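Local coordinates for protein synthesis inhibitor I (Hordeum vulgare, PDB 4FBH) that belongs to the plant ribosome-inactivating proteins, a family of protein synthesis inhibitors, and holds adenosine monophosphate in a pocket of its fold, at residues H43-R48 with A218-T223; D126-V131 with G200-E205. One frame throughout, in Å; residues are numbered along the deposited sequence.

Contacts 1 and 2 lie far apart in the chain's fold, with centres 27 Å from each other, and both sit well off its middle. In each a short turn or 3-10 segment meets a region of consecutive helices: contact 1 uses the C-terminal part of helix 213-222, contact 2 the approach to helix 204-210, and along the chain contact 2 is nested inside the loop that contact 1 closes. Half the touching residues of contact 1 are buried and none is exposed; contact 2, with two buried and three exposed of nine, lies more at the surface. Contact 1 joins leucine side chains to a histidine ring and has one direct hydrogen bond, whereas contact 2 is bridged by waters, nearer the bound adenosine monophosphate.

Contact 1: H43-R48 with A218-T223; sequences HFSHNR and AALLKT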
# COMPACT_ATOMS: atom_id res chain seq x y z
N HIS A 43 -3.61 18.92 -4.30
CA HIS A 43 -3.59 18.90 -2.83
C HIS A 43 -2.29 18.38 -2.26
O HIS A 43 -2.02 17.18 -2.26
CB HIS A 43 -4.78 18.11 -2.29
CG HIS A 43 -4.94 18.18 -0.80
ND1 HIS A 43 -5.91 17.47 -0.12
CD2 HIS A 43 -4.24 18.86 0.15
CE1 HIS A 43 -5.80 17.72 1.17
NE2 HIS A 43 -4.80 18.56 1.36
N PHE A 44 -1.49 19.31 -1.76
CA PHE A 44 -0.21 19.01 -1.15
C PHE A 44 -0.27 19.35 0.32
O PHE A 44 -1.13 20.11 0.76
CB PHE A 44 0.90 19.83 -1.80
CG PHE A 44 1.36 19.31 -3.13
CD1 PHE A 44 0.65 19.58 -4.28
CD2 PHE A 44 2.52 18.54 -3.22
CE1 PHE A 44 1.07 19.09 -5.51
CE2 PHE A 44 2.95 18.05 -4.44
CZ PHE A 44 2.22 18.33 -5.59
N SER A 45 0.66 18.79 1.08
CA SER A 45 0.86 19.16 2.46
C SER A 45 2.32 18.97 2.79
O SER A 45 2.82 17.85 2.74
CB SER A 45 -0.00 18.30 3.39
OG SER A 45 0.40 18.47 4.73
N HIS A 46 3.00 20.08 3.09
CA HIS A 46 4.42 20.07 3.45
C HIS A 46 5.27 19.39 2.40
O HIS A 46 6.20 18.65 2.73
CB HIS A 46 4.64 19.40 4.81
CG HIS A 46 3.93 20.09 5.94
ND1 HIS A 46 4.60 20.69 6.99
CD2 HIS A 46 2.61 20.27 6.19
CE1 HIS A 46 3.73 21.20 7.83
NE2 HIS A 46 2.51 20.97 7.37
N ASN A 47 4.93 19.62 1.14
CA ASN A 47 5.66 19.07 -0.00
C ASN A 47 5.45 17.58 -0.25
O ASN A 47 6.10 16.99 -1.12
CB ASN A 47 7.16 19.40 0.08
CG ASN A 47 7.43 20.90 -0.00
OD1 ASN A 47 6.78 21.61 -0.77
ND2 ASN A 47 8.38 21.37 0.79
N ARG A 48 4.53 16.97 0.48
CA ARG A 48 4.19 15.56 0.25
C ARG A 48 2.85 15.45 -0.47
O ARG A 48 1.94 16.23 -0.20
CB ARG A 48 4.15 14.78 1.57
CG ARG A 48 5.41 14.92 2.42
CD ARG A 48 6.65 14.58 1.62
NE ARG A 48 6.46 13.33 0.89
CZ ARG A 48 7.22 12.92 -0.12
NH1 ARG A 48 8.23 13.67 -0.54
NH2 ARG A 48 6.96 11.76 -0.71
N ALA A 218 -3.49 12.63 9.18
CA ALA A 218 -4.37 13.63 9.78
C ALA A 218 -3.62 14.69 10.58
O ALA A 218 -4.02 15.85 10.59
CB ALA A 218 -5.45 12.97 10.67
N ALA A 219 -2.53 14.30 11.24
CA ALA A 219 -1.73 15.22 12.04
C ALA A 219 -0.91 16.25 11.22
O ALA A 219 -0.64 17.36 11.69
CB ALA A 219 -0.81 14.45 12.99
N LEU A 220 -0.50 15.86 10.01
CA LEU A 220 0.14 16.79 9.11
C LEU A 220 -0.90 17.74 8.54
O LEU A 220 -0.68 18.94 8.47
CB LEU A 220 0.84 16.05 7.96
CG LEU A 220 2.36 16.14 7.90
CD1 LEU A 220 2.87 15.80 6.51
CD2 LEU A 220 2.84 17.51 8.33
N LEU A 221 -2.05 17.20 8.16
CA LEU A 221 -3.11 18.01 7.57
C LEU A 221 -3.58 19.13 8.49
O LEU A 221 -3.87 20.24 8.04
CB LEU A 221 -4.28 17.15 7.08
CG LEU A 221 -3.96 16.25 5.88
CD1 LEU A 221 -5.13 15.35 5.52
CD2 LEU A 221 -3.52 17.07 4.67
N LYS A 222 -3.64 18.84 9.79
CA LYS A 222 -4.10 19.80 10.78
C LYS A 222 -3.24 21.06 10.81
O LYS A 222 -3.75 22.17 10.99
CB LYS A 222 -4.09 19.17 12.17
CG LYS A 222 -5.23 18.24 12.43
CD LYS A 222 -5.05 17.63 13.80
CE LYS A 222 -6.20 16.73 14.19
NZ LYS A 222 -5.92 16.16 15.54
N THR A 223 -1.94 20.89 10.63
CA THR A 223 -1.02 22.02 10.66
C THR A 223 -1.25 22.99 9.49
O THR A 223 -0.70 24.09 9.49
CB THR A 223 0.45 21.55 10.65
OG1 THR A 223 0.76 20.93 9.40
CG2 THR A 223 0.71 20.56 11.78
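H46 lays one face of its imidazole over L220: CD2 of the leucine stands 3.5 Å from the ring centroid, almost along the ring normal, a well-centred CH-pi contact. The ring comes from the type I' turn S45-R48, which joins the short strands 44-45 and 48-49 into a hairpin, and meets the C-terminal part of helix 213-222. With CG anti to the carbonyl carbon (chi1 -61°), the imidazole extends toward T223, where NE2 of H46 donates a 2.7 Å hydrogen bond to T223 OG1. That bond is bent, 137° at the hydrogen, and its acceptor lies 24° out of the ring plane. T223 OG1 in turn donates to L220 O at 2.6 Å, in the carbonyl plane, linking the imidazole to the helix backbone. Face contact and hydrogen bond make this the tight part; A247 and A251 of helix 247-253 also touch the H46 side chain. The other flank is looser: CD2 of the buried L221 rests 3.8 Å from NE2 of the partly exposed H43 and at similar range from S45 CB, while S45 OG bonds to D224, next in the chain after T223. The relay from imidazole through hydroxyl to carbonyl is consistent with a proton on NE2 of H46, and the bond and the leucine against its face probably limit the ring's rotation.

Contact 2: D126-V131 with G200-E205; sequences DKLTNV and GKIGNE
The 3-10 segment that follows helix 118-122 packs here against the extended lead-in to helix 204-210, beside the small antiparallel pair of strands 133-134 and 199-200, where G200 bonds to L133. T129 is central. Its CG2 methyl reaches across to two successive carbonyls, 3.3 Å from I202 O and equally near G203 O, the latter residue being the N-cap of the helix. With chi1 at 49°, OG1 of T129 lies between the backbone N and the carbonyl carbon and turns back to its own segment, where it makes a weak bond to D126 O, which leaves the methyl facing 200-205. K201 lies alongside the end of the 3-10 segment. Its chain bends at chi3 (58°), bringing CE within 3.0 Å of T129 O, a tight carbon-oxygen contact and not a hydrogen bond, while CG of K201 approaches V131 O at 3.4 Å. On the buried side, CD1 of I202 meets L128 CG at 4.5 Å, a light apolar touch; L128 also packs on Y118 and L122 of helix 118-122, and K207 borders L128, T129 and I202.

Two waters bridge the backbones. Water 1 donates to L128 O and accepts from I202 N, both at 3.0 Å. Water 2 donates to I202 O at 2.7 Å and weakly to T129 O. No direct hydrogen bond joins the segments, and the side chains add mainly van der Waals contact. One sound bridge, I202 N to L128 O, and a weaker one, I202 O to T129 O, stand in for direct backbone pairing, so the polar link across the contact probably depends on bound water.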
# COMPACT_ATOMS: atom_id res chain seq x y z
N ASP A 126 1.83 -7.46 16.69
CA ASP A 126 3.18 -7.31 17.25
C ASP A 126 4.19 -8.19 16.52
O ASP A 126 5.40 -7.98 16.64
CB ASP A 126 3.20 -7.64 18.74
CG ASP A 126 2.74 -6.48 19.61
OD1 ASP A 126 2.07 -5.56 19.08
OD2 ASP A 126 3.04 -6.49 20.82
N LYS A 127 3.69 -9.17 15.77
CA LYS A 127 4.54 -10.12 15.07
C LYS A 127 5.20 -9.48 13.84
O LYS A 127 6.06 -10.08 13.20
CB LYS A 127 3.70 -11.33 14.65
CG LYS A 127 4.50 -12.51 14.10
CD LYS A 127 3.58 -13.63 13.64
CE LYS A 127 4.38 -14.76 13.01
NZ LYS A 127 5.38 -15.33 13.96
N LEU A 128 4.81 -8.24 13.55
CA LEU A 128 5.23 -7.54 12.34
C LEU A 128 6.74 -7.28 12.33
O LEU A 128 7.36 -7.26 11.27
CB LEU A 128 4.45 -6.23 12.23
CG LEU A 128 4.16 -5.60 10.87
CD1 LEU A 128 3.51 -6.58 9.92
CD2 LEU A 128 3.25 -4.39 11.06
N THR A 129 7.31 -7.09 13.51
CA THR A 129 8.74 -6.83 13.64
C THR A 129 9.57 -8.12 13.61
O THR A 129 10.76 -8.10 13.88
CB THR A 129 9.06 -6.07 14.93
OG1 THR A 129 8.40 -6.71 16.03
CG2 THR A 129 8.57 -4.64 14.85
N ASN A 130 8.92 -9.23 13.29
CA ASN A 130 9.63 -10.50 13.13
C ASN A 130 9.52 -11.01 11.70
O ASN A 130 10.01 -12.08 11.37
CB ASN A 130 9.10 -11.55 14.11
CG ASN A 130 9.18 -11.09 15.56
OD1 ASN A 130 10.24 -10.65 16.03
ND2 ASN A 130 8.06 -11.18 16.28
N VAL A 131 8.86 -10.23 10.85
CA VAL A 131 8.75 -10.59 9.45
C VAL A 131 10.04 -10.17 8.75
O VAL A 131 10.51 -9.05 8.91
CB VAL A 131 7.51 -9.95 8.78
CG1 VAL A 131 7.47 -10.27 7.30
CG2 VAL A 131 6.23 -10.45 9.47
N GLY A 200 16.37 -8.16 6.58
CA GLY A 200 16.12 -7.21 7.65
C GLY A 200 14.69 -7.27 8.16
O GLY A 200 13.79 -7.79 7.50
N LYS A 201 14.48 -6.72 9.35
CA LYS A 201 13.17 -6.65 9.97
C LYS A 201 12.95 -5.22 10.44
O LYS A 201 13.88 -4.58 10.93
CB LYS A 201 13.12 -7.61 11.16
CG LYS A 201 13.32 -9.08 10.78
CD LYS A 201 13.94 -9.92 11.90
CE LYS A 201 13.11 -9.88 13.18
NZ LYS A 201 13.50 -10.91 14.20
N ILE A 202 11.73 -4.71 10.31
CA ILE A 202 11.47 -3.34 10.75
C ILE A 202 11.52 -3.23 12.28
O ILE A 202 11.31 -4.21 12.99
CB ILE A 202 10.14 -2.78 10.22
CG1 ILE A 202 8.96 -3.40 10.97
CG2 ILE A 202 10.03 -2.99 8.72
CD1 ILE A 202 7.64 -2.80 10.58
N GLY A 203 11.82 -2.03 12.76
CA GLY A 203 11.85 -1.78 14.19
C GLY A 203 10.47 -1.47 14.72
O GLY A 203 9.47 -1.63 14.01
N ASN A 204 10.39 -1.01 15.96
CA ASN A 204 9.10 -0.73 16.59
C ASN A 204 8.52 0.61 16.16
O ASN A 204 7.31 0.81 16.21
CB ASN A 204 9.22 -0.80 18.11
CG ASN A 204 9.44 -2.20 18.59
OD1 ASN A 204 8.49 -2.92 18.91
ND2 ASN A 204 10.70 -2.62 18.63
N GLU A 205 9.39 1.53 15.77
CA GLU A 205 8.95 2.81 15.26
C GLU A 205 8.26 2.68 13.90
O GLU A 205 7.22 3.29 13.67
CB GLU A 205 10.12 3.79 15.18
CG GLU A 205 10.76 4.06 16.54
CD GLU A 205 11.68 5.26 16.53
OE1 GLU A 205 12.25 5.56 15.45
OE2 GLU A 205 11.82 5.91 17.59
O HOH W 1 9.79 -6.84 9.65
O HOH W 2 12.88 -5.61 14.65